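Side-chain contacts in tyrocidine synthetase 3 (Brevibacillus brevis, PDB 2JGP), which probably catalyses peptide bond formation on carrier-bound substrates in tyrocidine biosynthesis, here as a bidomain that joins a peptidyl carrier domain to a condensation domain: residues T328-M331 with V332-A336; Q320-A324 with T325-L329; Y337-L340 with L341-A345; A313-E316 with G317-L321; R383-T386 with F387-L391. All coordinates share one frame; numbering follows the deposited sequence.

Contact 1: T328-M331 with V332-A336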
loop_
_atom_site.group_PDB
_atom_site.type_symbol
_atom_site.label_atom_id
_atom_site.label_comp_id
_atom_site.label_asym_id
_atom_site.label_seq_id
_atom_site.Cartn_x
_atom_site.Cartn_y
_atom_site.Cartn_z
ATOM N N THR A 328 1.778 -14.461 -8.731
ATOM C CA THR A 328 2.860 -13.511 -8.569
ATOM C C THR A 328 3.741 -13.992 -7.426
ATOM O O THR A 328 3.297 -14.768 -6.579
ATOM C CB THR A 328 2.319 -12.097 -8.254
ATOM O OG1 THR A 328 1.575 -12.122 -7.029
ATOM C CG2 THR A 328 1.411 -11.594 -9.394
ATOM N N LEU A 329 4.990 -13.541 -7.400
ATOM C CA LEU A 329 5.875 -13.836 -6.278
ATOM C C LEU A 329 5.238 -13.351 -4.981
ATOM O O LEU A 329 5.275 -14.039 -3.967
ATOM C CB LEU A 329 7.246 -13.190 -6.479
ATOM C CG LEU A 329 8.249 -13.377 -5.339
ATOM C CD1 LEU A 329 8.432 -14.856 -4.985
ATOM C CD2 LEU A 329 9.573 -12.737 -5.706
ATOM N N TYR A 330 4.619 -12.174 -5.033
ATOM C CA TYR A 330 3.852 -11.655 -3.906
ATOM C C TYR A 330 2.891 -12.702 -3.339
ATOM O O TYR A 330 2.860 -12.934 -2.129
ATOM C CB TYR A 330 3.055 -10.419 -4.346
ATOM C CG TYR A 330 2.252 -9.779 -3.247
ATOM C CD1 TYR A 330 2.743 -8.674 -2.561
ATOM C CD2 TYR A 330 0.998 -10.271 -2.895
ATOM C CE1 TYR A 330 2.013 -8.079 -1.551
ATOM C CE2 TYR A 330 0.261 -9.687 -1.888
ATOM C CZ TYR A 330 0.777 -8.592 -1.219
ATOM O OH TYR A 330 0.053 -7.999 -0.224
ATOM N N MET A 331 2.107 -13.324 -4.215
ATOM C CA MET A 331 1.114 -14.317 -3.788
ATOM C C MET A 331 1.747 -15.568 -3.175
ATOM O O MET A 331 1.241 -16.104 -2.192
ATOM C CB MET A 331 0.224 -14.732 -4.957
ATOM C CG MET A 331 -0.759 -13.663 -5.430
ATOM S SD MET A 331 -1.498 -14.174 -6.996
ATOM C CE MET A 331 -2.386 -12.682 -7.465
ATOM N N VAL A 332 2.835 -16.036 -3.774
ATOM C CA VAL A 332 3.541 -17.222 -3.291
ATOM C C VAL A 332 4.038 -16.976 -1.866
ATOM O O VAL A 332 3.809 -17.782 -0.964
ATOM C CB VAL A 332 4.733 -17.569 -4.212
ATOM C CG1 VAL A 332 5.625 -18.646 -3.576
ATOM C CG2 VAL A 332 4.233 -18.013 -5.598
ATOM N N LEU A 333 4.693 -15.837 -1.671
ATOM C CA LEU A 333 5.211 -15.450 -0.355
ATOM C C LEU A 333 4.098 -15.242 0.680
ATOM O O LEU A 333 4.234 -15.655 1.838
ATOM C CB LEU A 333 6.057 -14.189 -0.473
ATOM C CG LEU A 333 7.292 -14.272 -1.361
ATOM C CD1 LEU A 333 7.930 -12.901 -1.485
ATOM C CD2 LEU A 333 8.281 -15.292 -0.827
ATOM N N LEU A 334 3.005 -14.599 0.275
ATOM C CA LEU A 334 1.860 -14.435 1.169
ATOM C C LEU A 334 1.300 -15.793 1.563
ATOM O O LEU A 334 0.940 -16.018 2.721
ATOM C CB LEU A 334 0.762 -13.585 0.516
ATOM C CG LEU A 334 -0.530 -13.397 1.324
ATOM C CD1 LEU A 334 -0.244 -12.776 2.705
ATOM C CD2 LEU A 334 -1.517 -12.553 0.527
ATOM N N ALA A 335 1.214 -16.695 0.587
ATOM C CA ALA A 335 0.766 -18.053 0.832
ATOM C C ALA A 335 1.690 -18.750 1.833
ATOM O O ALA A 335 1.222 -19.346 2.799
ATOM C CB ALA A 335 0.704 -18.835 -0.485
ATOM N N ALA A 336 3.000 -18.661 1.605
ATOM C CA ALA A 336 3.993 -19.255 2.506
ATOM C C ALA A 336 3.919 -18.630 3.900
ATOM O O ALA A 336 4.102 -19.306 4.912
ATOM C CB ALA A 336 5.405 -19.094 1.934
#

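Contact 2: Q320-A324 with T325-L329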
loop_
_atom_site.group_PDB
_atom_site.type_symbol
_atom_site.label_atom_id
_atom_site.label_comp_id
_atom_site.label_asym_id
_atom_site.label_seq_id
_atom_site.Cartn_x
_atom_site.Cartn_y
_atom_site.Cartn_z
ATOM N N GLN A 320 10.231 -19.011 -10.081
ATOM C CA GLN A 320 9.799 -20.048 -11.017
ATOM C C GLN A 320 8.508 -20.729 -10.546
ATOM O O GLN A 320 7.668 -21.096 -11.368
ATOM C CB GLN A 320 10.908 -21.078 -11.237
ATOM C CG GLN A 320 12.150 -20.517 -11.927
ATOM C CD GLN A 320 11.996 -20.357 -13.441
ATOM O OE1 GLN A 320 10.888 -20.404 -13.986
ATOM N NE2 GLN A 320 13.122 -20.173 -14.127
ATOM N N LEU A 321 8.343 -20.889 -9.230
ATOM C CA LEU A 321 7.101 -21.455 -8.685
ATOM C C LEU A 321 5.905 -20.557 -9.015
ATOM O O LEU A 321 4.832 -21.045 -9.394
ATOM C CB LEU A 321 7.198 -21.654 -7.166
ATOM C CG LEU A 321 5.912 -22.168 -6.501
ATOM C CD1 LEU A 321 5.495 -23.515 -7.072
ATOM C CD2 LEU A 321 6.079 -22.243 -4.995
ATOM N N ALA A 322 6.093 -19.248 -8.868
ATOM C CA ALA A 322 5.061 -18.280 -9.235
ATOM C C ALA A 322 4.715 -18.403 -10.721
ATOM O O ALA A 322 3.546 -18.463 -11.092
ATOM C CB ALA A 322 5.517 -16.868 -8.915
ATOM N N GLN A 323 5.753 -18.439 -11.554
ATOM C CA GLN A 323 5.613 -18.622 -12.994
ATOM C C GLN A 323 4.788 -19.879 -13.306
ATOM O O GLN A 323 3.866 -19.853 -14.133
ATOM C CB GLN A 323 7.012 -18.750 -13.628
ATOM C CG GLN A 323 7.190 -18.073 -14.972
ATOM C CD GLN A 323 6.598 -18.849 -16.108
ATOM O OE1 GLN A 323 7.315 -19.330 -16.986
ATOM N NE2 GLN A 323 5.279 -18.981 -16.109
ATOM N N ALA A 324 5.135 -20.970 -12.630
ATOM C CA ALA A 324 4.564 -22.289 -12.900
ATOM C C ALA A 324 3.101 -22.415 -12.467
ATOM O O ALA A 324 2.356 -23.223 -13.025
ATOM C CB ALA A 324 5.399 -23.359 -12.210
ATOM N N THR A 325 2.704 -21.626 -11.470
ATOM C CA THR A 325 1.363 -21.721 -10.883
ATOM C C THR A 325 0.426 -20.592 -11.303
ATOM O O THR A 325 -0.697 -20.499 -10.797
ATOM C CB THR A 325 1.446 -21.708 -9.348
ATOM O OG1 THR A 325 2.172 -20.548 -8.924
ATOM C CG2 THR A 325 2.129 -22.972 -8.836
ATOM N N GLY A 326 0.883 -19.729 -12.208
ATOM C CA GLY A 326 0.087 -18.584 -12.652
ATOM C C GLY A 326 -0.165 -17.539 -11.582
ATOM O O GLY A 326 -1.203 -16.876 -11.591
ATOM N N THR A 327 0.784 -17.388 -10.663
ATOM C CA THR A 327 0.665 -16.431 -9.573
ATOM C C THR A 327 1.815 -15.436 -9.631
ATOM O O THR A 327 2.697 -15.535 -10.489
ATOM C CB THR A 327 0.661 -17.134 -8.193
ATOM O OG1 THR A 327 1.879 -17.868 -8.010
ATOM C CG2 THR A 327 -0.524 -18.076 -8.073
ATOM N N THR A 328 1.778 -14.461 -8.731
ATOM C CA THR A 328 2.860 -13.511 -8.569
ATOM C C THR A 328 3.741 -13.992 -7.426
ATOM O O THR A 328 3.297 -14.768 -6.579
ATOM C CB THR A 328 2.319 -12.097 -8.254
ATOM O OG1 THR A 328 1.575 -12.122 -7.029
ATOM C CG2 THR A 328 1.411 -11.594 -9.394
ATOM N N LEU A 329 4.990 -13.541 -7.400
ATOM C CA LEU A 329 5.875 -13.836 -6.278
ATOM C C LEU A 329 5.238 -13.351 -4.981
ATOM O O LEU A 329 5.275 -14.039 -3.967
ATOM C CB LEU A 329 7.246 -13.190 -6.479
ATOM C CG LEU A 329 8.249 -13.377 -5.339
ATOM C CD1 LEU A 329 8.432 -14.856 -4.985
ATOM C CD2 LEU A 329 9.573 -12.737 -5.706
#

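Contact 3: Y337-L340 with L341-A345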
loop_
_atom_site.group_PDB
_atom_site.type_symbol
_atom_site.label_atom_id
_atom_site.label_comp_id
_atom_site.label_asym_id
_atom_site.label_seq_id
_atom_site.Cartn_x
_atom_site.Cartn_y
_atom_site.Cartn_z
ATOM N N TYR A 337 3.644 -17.333 3.945
ATOM C CA TYR A 337 3.523 -16.640 5.216
ATOM C C TYR A 337 2.308 -17.157 5.988
ATOM O O TYR A 337 2.400 -17.413 7.190
ATOM C CB TYR A 337 3.463 -15.127 4.996
ATOM C CG TYR A 337 3.434 -14.327 6.273
ATOM C CD1 TYR A 337 4.456 -14.442 7.211
ATOM C CD2 TYR A 337 2.392 -13.446 6.540
ATOM C CE1 TYR A 337 4.431 -13.707 8.392
ATOM C CE2 TYR A 337 2.361 -12.709 7.720
ATOM C CZ TYR A 337 3.387 -12.841 8.635
ATOM O OH TYR A 337 3.362 -12.117 9.808
ATOM N N ASN A 338 1.184 -17.349 5.301
ATOM C CA ASN A 338 -0.000 -17.941 5.934
ATOM C C ASN A 338 0.231 -19.334 6.538
ATOM O O ASN A 338 -0.284 -19.638 7.620
ATOM C CB ASN A 338 -1.180 -18.002 4.965
ATOM C CG ASN A 338 -1.969 -16.718 4.936
ATOM O OD1 ASN A 338 -3.019 -16.611 5.574
ATOM N ND2 ASN A 338 -1.474 -15.736 4.199
ATOM N N VAL A 339 0.988 -20.185 5.849
ATOM C CA VAL A 339 1.302 -21.513 6.406
ATOM C C VAL A 339 2.259 -21.409 7.609
ATOM O O VAL A 339 2.125 -22.161 8.574
ATOM C CB VAL A 339 1.781 -22.561 5.343
ATOM C CG1 VAL A 339 2.251 -21.917 4.052
ATOM C CG2 VAL A 339 2.841 -23.514 5.918
ATOM N N LEU A 340 3.186 -20.452 7.558
ATOM C CA LEU A 340 4.076 -20.158 8.687
ATOM C C LEU A 340 3.259 -19.816 9.934
ATOM O O LEU A 340 3.450 -20.411 10.998
ATOM C CB LEU A 340 5.001 -18.987 8.342
ATOM C CG LEU A 340 6.361 -18.810 9.043
ATOM C CD1 LEU A 340 6.604 -17.345 9.352
ATOM C CD2 LEU A 340 6.548 -19.653 10.283
ATOM N N LEU A 341 2.345 -18.860 9.787
ATOM C CA LEU A 341 1.487 -18.432 10.893
ATOM C C LEU A 341 0.579 -19.566 11.366
ATOM O O LEU A 341 0.368 -19.733 12.566
ATOM C CB LEU A 341 0.635 -17.222 10.485
ATOM C CG LEU A 341 1.366 -15.913 10.156
ATOM C CD1 LEU A 341 0.372 -14.871 9.678
ATOM C CD2 LEU A 341 2.159 -15.403 11.352
ATOM N N ALA A 342 0.039 -20.331 10.418
ATOM C CA ALA A 342 -0.829 -21.469 10.731
ATOM C C ALA A 342 -0.126 -22.493 11.624
ATOM O O ALA A 342 -0.728 -23.040 12.551
ATOM C CB ALA A 342 -1.315 -22.134 9.448
ATOM N N LYS A 343 1.148 -22.745 11.342
ATOM C CA LYS A 343 1.925 -23.717 12.110
ATOM C C LYS A 343 2.304 -23.183 13.494
ATOM O O LYS A 343 2.211 -23.906 14.487
ATOM C CB LYS A 343 3.162 -24.158 11.325
ATOM C CG LYS A 343 2.821 -25.106 10.180
ATOM C CD LYS A 343 4.055 -25.612 9.452
ATOM C CE LYS A 343 3.664 -26.485 8.273
ATOM N NZ LYS A 343 2.950 -27.716 8.711
ATOM N N TYR A 344 2.715 -21.919 13.563
ATOM C CA TYR A 344 3.015 -21.283 14.849
ATOM C C TYR A 344 1.772 -21.155 15.723
ATOM O O TYR A 344 1.810 -21.465 16.914
ATOM C CB TYR A 344 3.668 -19.905 14.645
ATOM C CG TYR A 344 5.170 -19.978 14.651
ATOM C CD1 TYR A 344 5.862 -20.476 13.561
ATOM C CD2 TYR A 344 5.899 -19.595 15.774
ATOM C CE1 TYR A 344 7.242 -20.569 13.566
ATOM C CE2 TYR A 344 7.279 -19.688 15.799
ATOM C CZ TYR A 344 7.947 -20.177 14.692
ATOM O OH TYR A 344 9.323 -20.268 14.713
ATOM N N ALA A 345 0.668 -20.725 15.119
ATOM C CA ALA A 345 -0.553 -20.431 15.857
ATOM C C ALA A 345 -1.430 -21.658 16.117
ATOM O O ALA A 345 -2.305 -21.612 16.975
ATOM C CB ALA A 345 -1.357 -19.370 15.119
#

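Contact 4: A313-E316 with G317-L321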
loop_
_atom_site.group_PDB
_atom_site.type_symbol
_atom_site.label_atom_id
_atom_site.label_comp_id
_atom_site.label_asym_id
_atom_site.label_seq_id
_atom_site.Cartn_x
_atom_site.Cartn_y
_atom_site.Cartn_z
ATOM N N ALA A 313 19.527 -18.985 -4.818
ATOM C CA ALA A 313 18.911 -20.202 -5.347
ATOM C C ALA A 313 17.427 -20.279 -4.998
ATOM O O ALA A 313 16.596 -20.552 -5.862
ATOM C CB ALA A 313 19.639 -21.431 -4.823
ATOM N N LEU A 314 17.103 -20.039 -3.730
ATOM C CA LEU A 314 15.709 -20.075 -3.277
ATOM C C LEU A 314 14.866 -18.959 -3.891
ATOM O O LEU A 314 13.704 -19.178 -4.271
ATOM C CB LEU A 314 15.642 -19.986 -1.752
ATOM C CG LEU A 314 14.252 -20.080 -1.120
ATOM C CD1 LEU A 314 13.475 -21.296 -1.617
ATOM C CD2 LEU A 314 14.404 -20.111 0.398
ATOM N N THR A 315 15.446 -17.764 -3.976
ATOM C CA THR A 315 14.773 -16.628 -4.607
ATOM C C THR A 315 14.359 -16.968 -6.035
ATOM O O THR A 315 13.237 -16.685 -6.443
ATOM C CB THR A 315 15.671 -15.369 -4.615
ATOM O OG1 THR A 315 15.976 -15.000 -3.267
ATOM C CG2 THR A 315 14.972 -14.196 -5.310
ATOM N N GLU A 316 15.264 -17.594 -6.778
ATOM C CA GLU A 316 14.988 -17.995 -8.155
ATOM C C GLU A 316 13.905 -19.075 -8.217
ATOM O O GLU A 316 13.030 -19.033 -9.076
ATOM C CB GLU A 316 16.265 -18.496 -8.823
ATOM C CG GLU A 316 16.139 -18.663 -10.317
ATOM C CD GLU A 316 17.403 -19.195 -10.951
ATOM O OE1 GLU A 316 17.895 -18.556 -11.907
ATOM O OE2 GLU A 316 17.905 -20.251 -10.498
ATOM N N GLY A 317 13.966 -20.040 -7.302
ATOM C CA GLY A 317 12.964 -21.097 -7.239
ATOM C C GLY A 317 11.572 -20.566 -6.954
ATOM O O GLY A 317 10.593 -21.035 -7.531
ATOM N N LEU A 318 11.483 -19.583 -6.055
ATOM C CA LEU A 318 10.205 -18.957 -5.730
ATOM C C LEU A 318 9.629 -18.229 -6.943
ATOM O O LEU A 318 8.433 -18.341 -7.230
ATOM C CB LEU A 318 10.364 -18.002 -4.536
ATOM C CG LEU A 318 10.658 -18.708 -3.208
ATOM C CD1 LEU A 318 11.107 -17.716 -2.132
ATOM C CD2 LEU A 318 9.441 -19.486 -2.738
ATOM N N HIS A 319 10.483 -17.506 -7.667
ATOM C CA HIS A 319 10.074 -16.869 -8.928
ATOM C C HIS A 319 9.528 -17.892 -9.921
ATOM O O HIS A 319 8.480 -17.673 -10.523
ATOM C CB HIS A 319 11.237 -16.098 -9.568
ATOM C CG HIS A 319 11.413 -14.713 -9.029
ATOM N ND1 HIS A 319 10.539 -13.686 -9.323
ATOM C CD2 HIS A 319 12.353 -14.185 -8.210
ATOM C CE1 HIS A 319 10.940 -12.584 -8.712
ATOM N NE2 HIS A 319 12.034 -12.862 -8.026
ATOM N N GLN A 320 10.231 -19.011 -10.081
ATOM C CA GLN A 320 9.799 -20.048 -11.017
ATOM C C GLN A 320 8.508 -20.729 -10.546
ATOM O O GLN A 320 7.668 -21.096 -11.368
ATOM C CB GLN A 320 10.908 -21.078 -11.237
ATOM C CG GLN A 320 12.150 -20.517 -11.927
ATOM C CD GLN A 320 11.996 -20.357 -13.441
ATOM O OE1 GLN A 320 10.888 -20.404 -13.986
ATOM N NE2 GLN A 320 13.122 -20.173 -14.127
ATOM N N LEU A 321 8.343 -20.889 -9.230
ATOM C CA LEU A 321 7.101 -21.455 -8.685
ATOM C C LEU A 321 5.905 -20.557 -9.015
ATOM O O LEU A 321 4.832 -21.045 -9.394
ATOM C CB LEU A 321 7.198 -21.654 -7.166
ATOM C CG LEU A 321 5.912 -22.168 -6.501
ATOM C CD1 LEU A 321 5.495 -23.515 -7.072
ATOM C CD2 LEU A 321 6.079 -22.243 -4.995
#

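Contact 5: R383-T386 with F387-L391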
loop_
_atom_site.group_PDB
_atom_site.type_symbol
_atom_site.label_atom_id
_atom_site.label_comp_id
_atom_site.label_asym_id
_atom_site.label_seq_id
_atom_site.Cartn_x
_atom_site.Cartn_y
_atom_site.Cartn_z
ATOM N N ARG A 383 -4.770 -28.149 7.124
ATOM C CA ARG A 383 -3.724 -29.182 7.077
ATOM C C ARG A 383 -3.835 -30.132 5.878
ATOM O O ARG A 383 -2.819 -30.603 5.361
ATOM C CB ARG A 383 -3.740 -30.003 8.378
ATOM C CG ARG A 383 -4.909 -30.981 8.479
ATOM C CD ARG A 383 -5.259 -31.338 9.921
ATOM N NE ARG A 383 -6.176 -30.363 10.517
ATOM C CZ ARG A 383 -6.585 -30.392 11.784
ATOM N NH1 ARG A 383 -6.178 -31.351 12.614
ATOM N NH2 ARG A 383 -7.417 -29.454 12.226
ATOM N N GLU A 384 -5.067 -30.410 5.451
ATOM C CA GLU A 384 -5.334 -31.389 4.399
ATOM C C GLU A 384 -5.141 -30.821 2.993
ATOM O O GLU A 384 -5.030 -31.577 2.036
ATOM C CB GLU A 384 -6.757 -31.951 4.544
ATOM C CG GLU A 384 -7.016 -32.604 5.904
ATOM C CD GLU A 384 -8.428 -33.157 6.057
ATOM O OE1 GLU A 384 -8.816 -34.055 5.274
ATOM O OE2 GLU A 384 -9.142 -32.708 6.984
ATOM N N LYS A 385 -5.110 -29.498 2.867
ATOM C CA LYS A 385 -4.939 -28.858 1.562
ATOM C C LYS A 385 -3.516 -29.030 1.048
ATOM O O LYS A 385 -2.573 -29.043 1.829
ATOM C CB LYS A 385 -5.270 -27.365 1.649
ATOM C CG LYS A 385 -6.748 -27.086 1.812
ATOM C CD LYS A 385 -7.027 -25.603 1.930
ATOM C CE LYS A 385 -8.514 -25.353 2.090
ATOM N NZ LYS A 385 -8.813 -23.941 2.440
ATOM N N THR A 386 -3.366 -29.162 -0.268
ATOM C CA THR A 386 -2.047 -29.115 -0.888
ATOM C C THR A 386 -1.634 -27.654 -0.924
ATOM O O THR A 386 -2.496 -26.770 -0.980
ATOM C CB THR A 386 -2.051 -29.692 -2.319
ATOM O OG1 THR A 386 -2.849 -28.868 -3.166
ATOM C CG2 THR A 386 -2.601 -31.121 -2.339
ATOM N N PHE A 387 -0.335 -27.375 -0.864
ATOM C CA PHE A 387 0.103 -25.985 -0.965
ATOM C C PHE A 387 -0.359 -25.407 -2.295
ATOM O O PHE A 387 -0.765 -24.253 -2.362
ATOM C CB PHE A 387 1.618 -25.828 -0.828
ATOM C CG PHE A 387 2.079 -24.404 -0.965
ATOM C CD1 PHE A 387 1.949 -23.518 0.095
ATOM C CD2 PHE A 387 2.611 -23.940 -2.162
ATOM C CE1 PHE A 387 2.355 -22.193 -0.030
ATOM C CE2 PHE A 387 3.019 -22.617 -2.297
ATOM C CZ PHE A 387 2.887 -21.743 -1.229
ATOM N N SER A 388 -0.312 -26.222 -3.346
ATOM C CA SER A 388 -0.740 -25.783 -4.673
ATOM C C SER A 388 -2.176 -25.253 -4.666
ATOM O O SER A 388 -2.439 -24.157 -5.174
ATOM C CB SER A 388 -0.596 -26.927 -5.684
ATOM O OG SER A 388 -0.956 -26.489 -6.981
ATOM N N GLU A 389 -3.101 -26.000 -4.068
ATOM C CA GLU A 389 -4.500 -25.567 -4.046
ATOM C C GLU A 389 -4.711 -24.395 -3.080
ATOM O O GLU A 389 -5.515 -23.507 -3.356
ATOM C CB GLU A 389 -5.449 -26.725 -3.724
ATOM C CG GLU A 389 -5.526 -27.119 -2.272
ATOM C CD GLU A 389 -6.443 -28.306 -2.055
ATOM O OE1 GLU A 389 -5.963 -29.354 -1.571
ATOM O OE2 GLU A 389 -7.640 -28.188 -2.393
ATOM N N PHE A 390 -3.993 -24.397 -1.957
ATOM C CA PHE A 390 -4.037 -23.272 -1.016
ATOM C C PHE A 390 -3.540 -21.988 -1.678
ATOM O O PHE A 390 -4.157 -20.922 -1.535
ATOM C CB PHE A 390 -3.205 -23.554 0.239
ATOM C CG PHE A 390 -3.143 -22.387 1.183
ATOM C CD1 PHE A 390 -4.299 -21.918 1.795
ATOM C CD2 PHE A 390 -1.941 -21.731 1.433
ATOM C CE1 PHE A 390 -4.255 -20.829 2.655
ATOM C CE2 PHE A 390 -1.892 -20.639 2.291
ATOM C CZ PHE A 390 -3.053 -20.188 2.902
ATOM N N LEU A 391 -2.431 -22.095 -2.405
ATOM C CA LEU A 391 -1.887 -20.955 -3.140
ATOM C C LEU A 391 -2.897 -20.393 -4.143
ATOM O O LEU A 391 -2.984 -19.183 -4.334
ATOM C CB LEU A 391 -0.588 -21.337 -3.857
ATOM C CG LEU A 391 -0.011 -20.276 -4.807
ATOM C CD1 LEU A 391 0.294 -18.983 -4.060
ATOM C CD2 LEU A 391 1.226 -20.798 -5.525
#

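Contact 1: T328-M331 with V332-A336
The capped N-terminal turns of helix 329-345 set T328 against V332, L329 against L333 and Y330 against L334, each pair one helical turn apart. T328 is the N-cap. A chi1 of 61° swings its hydroxyl in over the backbone, and it reaches forward over the first turn, where T328 OG1 accepts from M331 N at 3.1 Å (N-H...O 153°). This satisfies an amide of the first turn, which has no helical carbonyl before it. The regular ladder starts with T328 O, which takes V332 N at 3.1 Å in the plane of the carbonyl; V332 CG2 lies 3.5 Å from the same T328 O. The next rung is straighter, L333 N to L329 O at 3.0 Å with an N-H...O angle of 175°. In the C-terminal half of the condensation domain, whose fold is that of the CoA-dependent acyltransferase clan, this helix packs through L329, Y330 and L333 on strand 430-435. The L329 side chain passes aslant over that of L333, with L329 CD1 3.8 Å from L333 CG. Y330 and L334 instead leave the helix on the same heading, both with CG anti to the backbone N; Y330 CE2 comes to 4.1 Å from L334 CD2. The Y330 ring also meets F432 edge-to-face. On the flank toward helix 387-403, the extended M331 chain touches K395, while A335 CB sits 3.3 Å from M331 O and packs on F387 and L391.

Contact 2: Q320-A324 with T325-L329
T325 folds its side chain back over L321 at the C-terminal end of helix 312-325. From the base outward, T325 CB lies 3.5 Å from L321 O. The methyl, T325 CG2, crosses the L321 chain, 3.8 Å from L321 CD1. The other branch, tucked over the main chain by a chi1 of 55°, brings T325 OG1 to 2.7 Å from L321 O, to which it donates; the weak bond from T325 N goes to the same carbonyl. T325 OG1 in turn accepts from T327 OG1 at 2.8 Å, so the hydroxyl is gripped on both its donor and its acceptor side. Here the helix ends in a Schellman motif: G326 has left helical geometry with phi at 66°, and the chain turns back so that T327 N reaches A322 O at 3.0 Å. T325 N approaches A322 O from the opposite face of the carbonyl plane, well above it, at 3.3 Å. Inside the turn, A322 CB is covered by backbone, with T327 O 3.5 Å away and L329 N close by. T327 OG1 rests 3.4 Å from A322 CA. Helix 387-403 also binds the turn: K395 NZ bonds to G326 O, and Q392 NE2 to T325 O.

Contact 3: Y337-L340 with L341-A345
Residues Y337-L340 and L341-A345 are consecutive turns in the C-terminal part of helix 329-345 of the condensation domain, joined by regular backbone bonds from L341 N to Y337 O, A342 N to N338 O, K343 N to V339 O and Y344 N to L340 O. The first is nearly straight at 3.0 Å between L341 N and Y337 O (168°), whereas L340 O also receives a weak second bond from K343 N. On this frame Y337 and L341 make a CH-pi contact. With its CG anti to the backbone N (chi1 -176°), the tyrosine ring leans toward the following turn, and L341 crosses over one face: L341 CD1 is 4.0 Å from the Y337 ring centroid and 3.5 Å from Y337 CE2. The other methyl, L341 CD2, reaches the phenol end, 3.8 Å from Y337 OH. Three residues on, L340 and Y344 run alongside each other, with L340 CD2 close against the ring at 3.4 Å from Y344 CD1. V339 and K343 are likewise neighbours along one flank; V339 CG2 touches the aliphatic part of the lysine at K343 CE, 3.9 Å away, and the chain bends beyond it at chi4, its amine bonding to L514 O and I517 O. A342 CB covers N338 O at 3.3 Å. Around this section, helix 489-508 packs on V339, L340 and L341, with F495 edge-to-face to Y344. Strand 350-356 lies along N338, L341 and A342, helix 387-403 meets N338 and V339, and Y337 OH is hydrogen-bonded to T430 on strand 430-435.

Contact 4: A313-E316 with G317-L321
L314 and L318 lie on the side of helix 312-325 that faces helix 489-508; this alpha helix of the condensation domain is amphipathic, and A313, E316 and Q320 are on its exposed side. The backbone interactions are four successive i to i+4 bonds, from G317 N, L318 N, H319 N and Q320 N to the carbonyls of A313, L314, T315 and E316. They are of even length; the bond from L318 N to L314 O is 2.9 Å (159°). Apolar contact is made by the two leucines, whose chains slant across each other with L314 CG 4.1 Å from L318 CD1. L318 CG is 3.3 Å from L314 O, so the branch point covers a carbonyl already bonded to its own amide. Helix 489-508 receives both side chains, L314 on A503 and L318 on I506 and V507. T315 and H319 make the polar contacts. Their side chains extend next to one another, with the T315 methyl, anti to the backbone N, at 3.9 Å between T315 CG2 and H319 CD2. T315 OG1 bonds to G311 O and M476 N, and H319 NE2 to E471 OE2, which helps to set the rotation of the imidazole. That ring brings H319 CD2 to 3.2 Å from T315 O.

Contact 5: R383-T386 with F387-L391
A capping box between T386 and E389 starts helix 387-403, each residue binding the other's backbone amide through its side chain. T386 is the N-cap: T386 OG1 accepts from E389 N at 3.0 Å (159°). In return E389 OE1 takes T386 N at 2.9 Å in a nearly straight bond (165°), using the lone pair directed away from its second oxygen. The glutamate reaches back because its chi1 of 78° folds CG over its own main chain and the rest then extends, crossing the threonine at about a right angle with E389 CG 3.3 Å from T386 OG1. K385 packs across the glutamate, K385 CB lying 3.9 Å from E389 CG. Its amine does not reach this carboxylate, with 6.5 Å between K385 NZ and E389 OE2; it forms a salt bridge with E393 and a hydrogen bond to K380 O. Buried F387 and F390 turn inward to helix 329-345, F387 onto V339 and F390 onto N338. The first i to i+4 rung joins F390 N to T386 O at 3.0 Å, and F390 CB lies 3.5 Å from that same T386 O.

From the N terminus, contact 4 spans the early turns of helix 312-325, and contact 2 takes over at Q320 and L321, which both include, and closes the turn at its end. Contact 1 overlaps contact 2 at T328 and L329 and begins helix 329-345; contact 3 continues it directly. Contact 5 follows later, at the start of helix 387-403. All are local, so none encloses another. The two consecutive helices meet where L329 packs on L318 and H319, and V332 on A322. Besides packing on the second of them, contact 5 ties into the first through L391 on T325 and F387 on L321. Contacts 3 and 4 remain about 20 Å apart between centres.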